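Side-chain contacts in thiol-activated cytolysin (PDB 6NAL), which probably forms pores in cholesterol-containing membranes, as do other cholesterol-dependent cytolysins: residues G431-L435 and A436-W440; L280-K283 and L284-D288; K399-E402 and G403-K406. One frame throughout, in Å; residues are numbered along the deposited sequence.

Contact 1: residues G431-L435 and A436-W440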
ATOM      1  N   GLY A 431       2.531   0.142 -39.459  1.00 39.15           N
ATOM      2  CA  GLY A 431       2.465   0.876 -40.696  1.00 35.10           C
ATOM      3  C   GLY A 431       2.475  -0.117 -41.820  1.00 37.20           C
ATOM      4  O   GLY A 431       3.279  -1.049 -41.796  1.00 40.41           O
ATOM      5  N   CYS A 432       1.559   0.035 -42.774  1.00 38.50           N
ATOM      6  CA  CYS A 432       1.521  -0.844 -43.940  1.00 36.69           C
ATOM      7  C   CYS A 432       2.625  -0.463 -44.925  1.00 52.04           C
ATOM      8  O   CYS A 432       2.627   0.658 -45.456  1.00 40.10           O
ATOM      9  CB  CYS A 432       0.169  -0.759 -44.627  1.00 44.95           C
ATOM     10  SG  CYS A 432       0.103  -1.792 -46.118  1.00 55.45           S
ATOM     11  N   THR A 433       3.545  -1.402 -45.183  1.00 52.52           N
ATOM     12  CA  THR A 433       4.647  -1.153 -46.100  1.00 49.43           C
ATOM     13  C   THR A 433       4.238  -1.241 -47.561  1.00 49.62           C
ATOM     14  O   THR A 433       4.981  -0.783 -48.430  1.00 56.40           O
ATOM     15  CB  THR A 433       5.792  -2.148 -45.909  1.00 48.57           C
ATOM     16  OG1 THR A 433       5.365  -3.446 -46.355  1.00 54.48           O
ATOM     17  CG2 THR A 433       6.266  -2.203 -44.476  1.00 54.74           C
ATOM     18  N   GLY A 434       3.127  -1.871 -47.861  1.00 48.50           N
ATOM     19  CA  GLY A 434       2.774  -2.111 -49.251  1.00 62.09           C
ATOM     20  C   GLY A 434       3.415  -3.314 -49.925  1.00 56.26           C
ATOM     21  O   GLY A 434       3.076  -3.582 -51.080  1.00 60.87           O
ATOM     22  N   LEU A 435       4.287  -4.063 -49.245  1.00 57.04           N
ATOM     23  CA  LEU A 435       4.962  -5.229 -49.812  1.00 53.31           C
ATOM     24  C   LEU A 435       4.529  -6.525 -49.136  1.00 54.86           C
ATOM     25  O   LEU A 435       4.589  -6.643 -47.909  1.00 56.15           O
ATOM     26  CB  LEU A 435       6.476  -5.072 -49.663  1.00 63.40           C
ATOM     27  CG  LEU A 435       7.069  -3.680 -49.910  1.00 65.26           C
ATOM     28  CD1 LEU A 435       8.571  -3.673 -49.602  1.00 66.65           C
ATOM     29  CD2 LEU A 435       6.836  -3.170 -51.343  1.00 66.11           C
ATOM     30  N   ALA A 436       4.233  -7.540 -49.943  1.00 58.01           N
ATOM     31  CA  ALA A 436       3.443  -8.682 -49.488  1.00 54.62           C
ATOM     32  C   ALA A 436       4.142  -9.510 -48.415  1.00 59.22           C
ATOM     33  O   ALA A 436       3.478 -10.077 -47.533  1.00 57.74           O
ATOM     34  CB  ALA A 436       3.106  -9.558 -50.689  1.00 69.26           C
ATOM     35  N   TRP A 437       5.461  -9.632 -48.482  1.00 56.62           N
ATOM     36  CA  TRP A 437       6.168 -10.455 -47.507  1.00 54.18           C
ATOM     37  C   TRP A 437       6.372  -9.744 -46.158  1.00 55.92           C
ATOM     38  O   TRP A 437       6.880 -10.356 -45.210  1.00 48.84           O
ATOM     39  CB  TRP A 437       7.513 -10.890 -48.089  1.00 49.78           C
ATOM     40  CG  TRP A 437       8.406  -9.714 -48.328  1.00 56.88           C
ATOM     41  CD1 TRP A 437       9.269  -9.139 -47.429  1.00 63.96           C
ATOM     42  CD2 TRP A 437       8.510  -8.947 -49.528  1.00 66.28           C
ATOM     43  NE1 TRP A 437       9.905  -8.057 -48.003  1.00 70.87           N
ATOM     44  CE2 TRP A 437       9.460  -7.924 -49.294  1.00 71.75           C
ATOM     45  CE3 TRP A 437       7.898  -9.027 -50.787  1.00 72.56           C
ATOM     46  CZ2 TRP A 437       9.810  -6.991 -50.273  1.00 80.19           C
ATOM     47  CZ3 TRP A 437       8.248  -8.087 -51.760  1.00 70.80           C
ATOM     48  CH2 TRP A 437       9.191  -7.086 -51.493  1.00 78.61           C
ATOM     49  N   GLU A 438       5.985  -8.478 -46.034  1.00 53.02           N
ATOM     50  CA  GLU A 438       6.084  -7.765 -44.759  1.00 52.08           C
ATOM     51  C   GLU A 438       5.061  -6.639 -44.765  1.00 52.66           C
ATOM     52  O   GLU A 438       5.427  -5.464 -44.677  1.00 54.27           O
ATOM     53  CB  GLU A 438       7.504  -7.234 -44.494  1.00 55.85           C
ATOM     54  CG  GLU A 438       8.112  -6.339 -45.555  1.00 69.92           C
ATOM     55  CD  GLU A 438       9.612  -6.032 -45.309  1.00 82.55           C
ATOM     56  OE1 GLU A 438       9.919  -5.447 -44.238  1.00 89.26           O
ATOM     57  OE2 GLU A 438      10.465  -6.369 -46.186  1.00 72.40           O
ATOM     58  N   TRP A 439       3.782  -7.009 -44.872  1.00 41.14           N
ATOM     59  CA  TRP A 439       2.721  -6.051 -45.147  1.00 43.54           C
ATOM     60  C   TRP A 439       2.549  -5.041 -44.022  1.00 48.19           C
ATOM     61  O   TRP A 439       2.342  -3.849 -44.273  1.00 52.46           O
ATOM     62  CB  TRP A 439       1.426  -6.831 -45.350  1.00 50.44           C
ATOM     63  CG  TRP A 439       0.311  -6.029 -45.813  1.00 46.30           C
ATOM     64  CD1 TRP A 439      -0.798  -5.650 -45.103  1.00 51.38           C
ATOM     65  CD2 TRP A 439       0.166  -5.484 -47.116  1.00 54.58           C
ATOM     66  NE1 TRP A 439      -1.613  -4.878 -45.903  1.00 45.79           N
ATOM     67  CE2 TRP A 439      -1.060  -4.799 -47.154  1.00 50.82           C
ATOM     68  CE3 TRP A 439       0.958  -5.512 -48.262  1.00 53.82           C
ATOM     69  CZ2 TRP A 439      -1.504  -4.154 -48.281  1.00 51.57           C
ATOM     70  CZ3 TRP A 439       0.515  -4.888 -49.361  1.00 57.83           C
ATOM     71  CH2 TRP A 439      -0.704  -4.203 -49.371  1.00 55.45           C
ATOM     72  N   TRP A 440       2.520  -5.507 -42.780  1.00 39.94           N
ATOM     73  CA  TRP A 440       2.368  -4.617 -41.634  1.00 44.06           C
ATOM     74  C   TRP A 440       3.672  -4.692 -40.894  1.00 44.33           C
ATOM     75  O   TRP A 440       4.150  -5.791 -40.619  1.00 52.84           O
ATOM     76  CB  TRP A 440       1.214  -4.996 -40.689  1.00 44.63           C
ATOM     77  CG  TRP A 440      -0.177  -4.663 -41.263  1.00 37.83           C
ATOM     78  CD1 TRP A 440      -1.075  -5.556 -41.758  1.00 44.80           C
ATOM     79  CD2 TRP A 440      -0.795  -3.359 -41.413  1.00 36.72           C
ATOM     80  NE1 TRP A 440      -2.210  -4.905 -42.201  1.00 37.75           N
ATOM     81  CE2 TRP A 440      -2.063  -3.564 -42.016  1.00 40.58           C
ATOM     82  CE3 TRP A 440      -0.393  -2.052 -41.134  1.00 41.64           C
ATOM     83  CZ2 TRP A 440      -2.943  -2.528 -42.300  1.00 37.85           C
ATOM     84  CZ3 TRP A 440      -1.289  -0.999 -41.418  1.00 42.94           C
ATOM     85  CH2 TRP A 440      -2.546  -1.255 -41.999  1.00 48.92           C
TER
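Cys432 lays its sulfur over the face of the Trp439 indole while its CB rests on the face of a second tryptophan, Trp440. The two segments make up all but the last residue, Arg441, of the tryptophan-rich undecapeptide of the cytolysin family, a loop that in relatives takes part in membrane binding; it joins strand 422-432 to strand 440-449 of the C-terminal beta sandwich. Cys432 and Trp440 make an antiparallel non-hydrogen-bonded pair at its mouth. With SG opposite the backbone N (chi1 178°), Cys432 SG lies 3.6 Å from the centroid of the Trp439 five-membered ring. Cysteine suits this place: it is small enough to touch both indoles, SG on one and CB on the other, and its polarisable sulfur packs well on aromatic faces. SG also receives a weak hydrogen bond from Gly434 N, and Cys432 CB lies 3.8 Å from the centroid of the Trp440 six-membered ring in a CH-pi contact.

Thr433 ties the turn together. Its N donates to Trp439 O (2.9 Å), and Thr433 OG1 gives its proton to Glu438 O at 2.6 Å, approaching from above the carbonyl plane. Thr433 OG1 also accepts from Leu435 N at 3.1 Å, which makes an ST turn; one hydroxyl thus serves as donor and acceptor. Gly434 suits its positive phi of 82°. Farther round, Glu438 N donates to Leu435 O (3.0 Å).

Trp440 has a cation-pi partner in Arg379, and Trp140 of the second subunit packs on Trp437. Glu438 makes a salt bridge to Arg441 through OE1, while its OE2 takes a hydrogen bond from Trp437 NE1. Leu435 runs alongside Trp437, supplying an aliphatic surface for the indole: Leu435 CB sits 3.9 Å from the centroid of the Trp437 six-membered ring, and Leu435 CD1 meets Trp437 CZ2 at 3.6 Å.

Contact 2: residues L280-K283 and L284-D288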
ATOM      1  N   LEU A 280      -1.427  24.257  -3.151  1.00 77.81           N
ATOM      2  CA  LEU A 280      -1.121  24.152  -1.734  1.00 75.87           C
ATOM      3  C   LEU A 280      -1.927  25.171  -0.938  1.00 78.53           C
ATOM      4  O   LEU A 280      -2.498  24.840   0.103  1.00 77.07           O
ATOM      5  CB  LEU A 280       0.381  24.334  -1.506  1.00 75.01           C
ATOM      6  CG  LEU A 280       0.905  23.952  -0.120  1.00 69.11           C
ATOM      7  CD1 LEU A 280       0.415  22.600   0.370  1.00 77.64           C
ATOM      8  CD2 LEU A 280       2.436  23.966  -0.090  1.00 66.09           C
ATOM      9  N   LYS A 281      -2.050  26.398  -1.447  1.00 77.77           N
ATOM     10  CA  LYS A 281      -2.728  27.430  -0.676  1.00 74.27           C
ATOM     11  C   LYS A 281      -4.216  27.134  -0.516  1.00 77.72           C
ATOM     12  O   LYS A 281      -4.762  27.296   0.579  1.00 79.01           O
ATOM     13  CB  LYS A 281      -2.500  28.794  -1.318  1.00 73.14           C
ATOM     14  CG  LYS A 281      -1.195  29.487  -0.877  1.00 91.15           C
ATOM     15  CD  LYS A 281       0.007  29.029  -1.756  1.00 96.36           C
ATOM     16  CE  LYS A 281       1.307  29.812  -1.466  1.00104.48           C
ATOM     17  NZ  LYS A 281       2.555  29.001  -1.663  1.00 96.14           N
ATOM     18  N   GLU A 282      -4.900  26.672  -1.566  1.00 83.64           N
ATOM     19  CA  GLU A 282      -6.316  26.359  -1.369  1.00 75.92           C
ATOM     20  C   GLU A 282      -6.497  25.178  -0.419  1.00 80.93           C
ATOM     21  O   GLU A 282      -7.535  25.076   0.247  1.00 74.57           O
ATOM     22  CB  GLU A 282      -7.011  26.085  -2.693  1.00 84.77           C
ATOM     23  CG  GLU A 282      -8.491  25.771  -2.555  1.00 95.38           C
ATOM     24  CD  GLU A 282      -8.733  24.265  -2.611  1.00100.28           C
ATOM     25  OE1 GLU A 282      -7.738  23.534  -2.825  1.00102.11           O
ATOM     26  OE2 GLU A 282      -9.893  23.803  -2.448  1.00 92.64           O
ATOM     27  N   LYS A 283      -5.497  24.296  -0.305  1.00 82.02           N
ATOM     28  CA  LYS A 283      -5.491  23.337   0.796  1.00 78.40           C
ATOM     29  C   LYS A 283      -5.366  24.067   2.125  1.00 67.99           C
ATOM     30  O   LYS A 283      -6.255  23.985   2.975  1.00 59.26           O
ATOM     31  CB  LYS A 283      -4.342  22.342   0.641  1.00 73.27           C
ATOM     32  CG  LYS A 283      -4.509  21.308  -0.446  1.00 78.72           C
ATOM     33  CD  LYS A 283      -3.385  20.258  -0.426  1.00 74.64           C
ATOM     34  CE  LYS A 283      -3.577  19.236  -1.563  1.00 79.51           C
ATOM     35  NZ  LYS A 283      -3.313  19.797  -2.930  1.00 76.70           N
ATOM     36  N   LEU A 284      -4.266  24.816   2.297  1.00 61.13           N
ATOM     37  CA  LEU A 284      -4.018  25.586   3.517  1.00 66.62           C
ATOM     38  C   LEU A 284      -5.220  26.406   3.956  1.00 67.84           C
ATOM     39  O   LEU A 284      -5.514  26.502   5.154  1.00 67.27           O
ATOM     40  CB  LEU A 284      -2.858  26.543   3.309  1.00 60.21           C
ATOM     41  CG  LEU A 284      -1.596  25.833   2.883  1.00 65.09           C
ATOM     42  CD1 LEU A 284      -0.590  26.815   2.301  1.00 73.70           C
ATOM     43  CD2 LEU A 284      -1.023  25.119   4.062  1.00 59.13           C
ATOM     44  N   SER A 285      -5.914  27.025   3.003  1.00 67.13           N
ATOM     45  CA  SER A 285      -7.067  27.851   3.338  1.00 64.57           C
ATOM     46  C   SER A 285      -8.145  27.046   4.028  1.00 59.07           C
ATOM     47  O   SER A 285      -9.026  27.620   4.667  1.00 63.47           O
ATOM     48  CB  SER A 285      -7.632  28.477   2.068  1.00 68.74           C
ATOM     49  OG  SER A 285      -8.028  27.461   1.153  1.00 73.51           O
ATOM     50  N   GLN A 286      -8.110  25.731   3.890  1.00 67.83           N
ATOM     51  CA  GLN A 286      -9.109  24.857   4.470  1.00 61.53           C
ATOM     52  C   GLN A 286      -8.711  24.355   5.838  1.00 48.86           C
ATOM     53  O   GLN A 286      -9.398  23.497   6.385  1.00 53.27           O
ATOM     54  CB  GLN A 286      -9.343  23.658   3.545  1.00 65.46           C
ATOM     55  CG  GLN A 286     -10.213  23.969   2.329  1.00 78.63           C
ATOM     56  CD  GLN A 286     -10.149  22.882   1.289  1.00 76.60           C
ATOM     57  OE1 GLN A 286      -9.453  23.042   0.299  1.00 72.97           O
ATOM     58  NE2 GLN A 286     -10.875  21.774   1.496  1.00 77.95           N
ATOM     59  N   ILE A 287      -7.596  24.828   6.382  1.00 55.83           N
ATOM     60  CA  ILE A 287      -7.075  24.352   7.664  1.00 60.12           C
ATOM     61  C   ILE A 287      -7.228  25.450   8.710  1.00 46.63           C
ATOM     62  O   ILE A 287      -6.636  26.529   8.593  1.00 50.42           O
ATOM     63  CB  ILE A 287      -5.613  23.895   7.523  1.00 55.81           C
ATOM     64  CG1 ILE A 287      -5.540  22.825   6.421  1.00 47.91           C
ATOM     65  CG2 ILE A 287      -5.090  23.339   8.822  1.00 44.00           C
ATOM     66  CD1 ILE A 287      -4.142  22.299   6.126  1.00 49.15           C
ATOM     67  N   ASP A 288      -8.014  25.152   9.741  1.00 53.66           N
ATOM     68  CA  ASP A 288      -8.204  26.029  10.893  1.00 52.15           C
ATOM     69  C   ASP A 288      -7.187  25.715  11.994  1.00 60.81           C
ATOM     70  O   ASP A 288      -7.079  24.565  12.433  1.00 61.47           O
ATOM     71  CB  ASP A 288      -9.610  25.867  11.479  1.00 52.10           C
ATOM     72  CG  ASP A 288     -10.718  26.403  10.572  1.00 80.21           C
ATOM     73  OD1 ASP A 288     -10.443  27.239   9.672  1.00 89.66           O
ATOM     74  OD2 ASP A 288     -11.884  25.980  10.773  1.00 84.83           O
TER
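Leu284 folds back along the last turn of helix 279-284 onto Leu280 and Lys281, where the helix ends and a type I beta turn, Leu284 to Ile287, leads into strand 287-294 of the large antiparallel sheet. Leu284 CB lies 3.4 Å from Lys281 O, the carbonyl one turn back. The next atom, Leu284 CG, is placed beside the backbone N and opposite the carbonyl carbon (chi1 -57°), which brings it within 3.1 Å of Leu280 O. From there Leu284 CD1 continues over the helix surface, 3.7 Å from Lys281 CA, and meets Leu280 CG at 4.0 Å. A branched aliphatic chain suits this buried spot, since Thr260 of helix 254-264 and Ile272 of a nearby loop also pack on it. In the backbone, Leu284 N donates to Leu280 O with a nearly straight N-H...O angle of 174°.

Beyond Leu284 the pattern changes from helix to turn. Ser285 N still reaches Lys281 O, which also accepts from Asn307 ND2, but Gln286 N bonds to Lys283 O, only three residues back. The ammonium group of Lys281 is held by the carbonyls of Asp273, Ala274 and Ser277.

In relatives, helices of this kind between sheet strands unfold into membrane-spanning hairpins; the placement here, between strands 232-250 and 287-294, is consistent with that. A short hydroxyl suits Ser285 for satisfying a carbonyl near the helix end: with chi1 at 60°, Ser285 OG bends back to donate to Glu282 O at 2.6 Å, from above the carbonyl plane.

Contact 3: residues K399-E402 and G403-K406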
ATOM      1  N   LYS A 399     -10.069  -3.044 -21.110  1.00 39.13           N
ATOM      2  CA  LYS A 399     -10.775  -2.136 -21.998  1.00 38.80           C
ATOM      3  C   LYS A 399      -9.891  -1.775 -23.194  1.00 36.99           C
ATOM      4  O   LYS A 399      -8.683  -2.006 -23.205  1.00 33.61           O
ATOM      5  CB  LYS A 399     -11.192  -0.852 -21.293  1.00 36.82           C
ATOM      6  CG  LYS A 399     -12.065  -1.015 -20.082  1.00 49.14           C
ATOM      7  CD  LYS A 399     -13.518  -1.197 -20.453  1.00 43.61           C
ATOM      8  CE  LYS A 399     -14.391  -0.889 -19.234  1.00 49.19           C
ATOM      9  NZ  LYS A 399     -15.688  -1.624 -19.249  1.00 61.80           N
ATOM     10  N   GLY A 400     -10.521  -1.202 -24.205  1.00 46.39           N
ATOM     11  CA  GLY A 400      -9.866  -0.940 -25.460  1.00 41.51           C
ATOM     12  C   GLY A 400     -10.405   0.325 -26.076  1.00 42.36           C
ATOM     13  O   GLY A 400     -11.603   0.600 -26.040  1.00 43.34           O
ATOM     14  N   TRP A 401      -9.526   1.097 -26.677  1.00 33.79           N
ATOM     15  CA  TRP A 401      -9.963   2.237 -27.461  1.00 38.69           C
ATOM     16  C   TRP A 401     -10.832   1.783 -28.623  1.00 39.53           C
ATOM     17  O   TRP A 401     -10.509   0.805 -29.309  1.00 38.26           O
ATOM     18  CB  TRP A 401      -8.758   2.961 -28.017  1.00 40.81           C
ATOM     19  CG  TRP A 401      -9.060   4.142 -28.819  1.00 40.82           C
ATOM     20  CD1 TRP A 401      -9.938   5.123 -28.516  1.00 45.17           C
ATOM     21  CD2 TRP A 401      -8.459   4.503 -30.059  1.00 37.13           C
ATOM     22  NE1 TRP A 401      -9.925   6.084 -29.492  1.00 45.93           N
ATOM     23  CE2 TRP A 401      -9.025   5.720 -30.455  1.00 41.64           C
ATOM     24  CE3 TRP A 401      -7.518   3.900 -30.885  1.00 39.26           C
ATOM     25  CZ2 TRP A 401      -8.657   6.363 -31.611  1.00 44.67           C
ATOM     26  CZ3 TRP A 401      -7.158   4.532 -32.032  1.00 38.35           C
ATOM     27  CH2 TRP A 401      -7.718   5.760 -32.385  1.00 39.24           C
ATOM     28  N   GLU A 402     -11.905   2.542 -28.885  1.00 42.26           N
ATOM     29  CA  GLU A 402     -12.872   2.135 -29.910  1.00 49.87           C
ATOM     30  C   GLU A 402     -12.227   2.099 -31.289  1.00 45.01           C
ATOM     31  O   GLU A 402     -12.632   1.307 -32.160  1.00 45.29           O
ATOM     32  CB  GLU A 402     -14.088   3.080 -29.884  1.00 52.71           C
ATOM     33  CG  GLU A 402     -13.895   4.455 -30.602  1.00 61.46           C
ATOM     34  CD  GLU A 402     -14.693   5.613 -29.937  1.00 77.81           C
ATOM     35  OE1 GLU A 402     -14.123   6.313 -29.050  1.00 72.88           O
ATOM     36  OE2 GLU A 402     -15.887   5.823 -30.295  1.00 79.79           O
ATOM     37  N   GLY A 403     -11.180   2.922 -31.498  1.00 46.38           N
ATOM     38  CA  GLY A 403     -10.510   2.996 -32.780  1.00 38.38           C
ATOM     39  C   GLY A 403      -9.491   1.923 -33.090  1.00 40.16           C
ATOM     40  O   GLY A 403      -8.834   1.997 -34.133  1.00 38.52           O
ATOM     41  N   ASN A 404      -9.290   0.965 -32.188  1.00 35.21           N
ATOM     42  CA  ASN A 404      -8.232  -0.015 -32.340  1.00 29.26           C
ATOM     43  C   ASN A 404      -8.367  -0.731 -33.665  1.00 40.24           C
ATOM     44  O   ASN A 404      -9.473  -1.028 -34.110  1.00 41.17           O
ATOM     45  CB  ASN A 404      -8.288  -1.018 -31.196  1.00 30.84           C
ATOM     46  CG  ASN A 404      -7.705  -0.448 -29.928  1.00 38.80           C
ATOM     47  OD1 ASN A 404      -7.228   0.698 -29.906  1.00 33.19           O
ATOM     48  ND2 ASN A 404      -7.766  -1.203 -28.870  1.00 35.13           N
ATOM     49  N   GLY A 405      -7.222  -0.969 -34.305  1.00 34.92           N
ATOM     50  CA  GLY A 405      -7.143  -1.691 -35.547  1.00 40.02           C
ATOM     51  C   GLY A 405      -7.518  -0.923 -36.794  1.00 41.03           C
ATOM     52  O   GLY A 405      -7.178  -1.362 -37.905  1.00 49.23           O
ATOM     53  N   LYS A 406      -8.208   0.200 -36.670  1.00 41.29           N
ATOM     54  CA  LYS A 406      -8.711   0.865 -37.864  1.00 40.24           C
ATOM     55  C   LYS A 406      -7.574   1.550 -38.628  1.00 45.80           C
ATOM     56  O   LYS A 406      -6.609   2.063 -38.037  1.00 42.84           O
ATOM     57  CB  LYS A 406      -9.788   1.884 -37.496  1.00 38.19           C
ATOM     58  CG  LYS A 406     -11.187   1.274 -37.128  1.00 62.38           C
ATOM     59  CD  LYS A 406     -11.508  -0.102 -37.791  1.00 71.77           C
ATOM     60  CE  LYS A 406     -11.304  -1.299 -36.832  1.00 76.19           C
ATOM     61  NZ  LYS A 406     -11.509  -2.663 -37.460  1.00 81.46           N
TER
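Trp401 spreads the face of its indole over the backbone of Gly403, two residues on, inside a type I beta turn running from Trp401 to Asn404. A type II turn from Gly403 to Lys406 follows directly, so the two turns together interrupt strand 394-408, an outer strand of the four-stranded sheet in the beta sandwich. The ring takes this position because CG stands opposite its own backbone N (chi1 -179°), beside the carbonyl carbon, which sends the indole along the chain toward the turn. Gly403 N then lies over the ring, and Gly403 CA is 3.6 Å from the centroid of the Trp401 six-membered ring, a CH-pi contact. Glycine fits here because the aromatic face occupies the space beside CA. A broad flat indole suits position 401, one face covering the Gly403 backbone while the ring also packs on Phe412, Thr414 and Ile416 of strand 412-418.

Asn404 closes the first turn: its N donates to Trp401 O at 3.1 Å. Its first torsion (chi1 -78°) sets CG beside the backbone N and carries OD1 to the ring edge. The amide plane stands 70° from the indole plane, and OD1 accepts a hydrogen bond from Val382 N of strand 378-389. Gly405, at the third position of the second turn, suits its positive phi. Asn404 OD1 lies 3.4 Å from Trp401 CE3 and 3.3 Å from Trp401 CB.

Overall arrangement
Along the chain the order is contact 2, contact 3, contact 1. Contact 2 lies in the N-terminal part of the molecule, at the junction of helix 279-284 with strand 287-294. The other two share the four-stranded sheet of the C-terminal beta sandwich, contact 1 where strands 422-432 and 440-449 are joined, contact 3 within outer strand 394-408. Their centres are about 21 Å apart and their nearest atoms about 6 Å, without touching. Contact 2 is remote, its centre about 58 Å from that of contact 1 and about 42 Å from that of contact 3. The probable membrane-binding loop is thus well separated from the region that in relatives rearranges to make the pore.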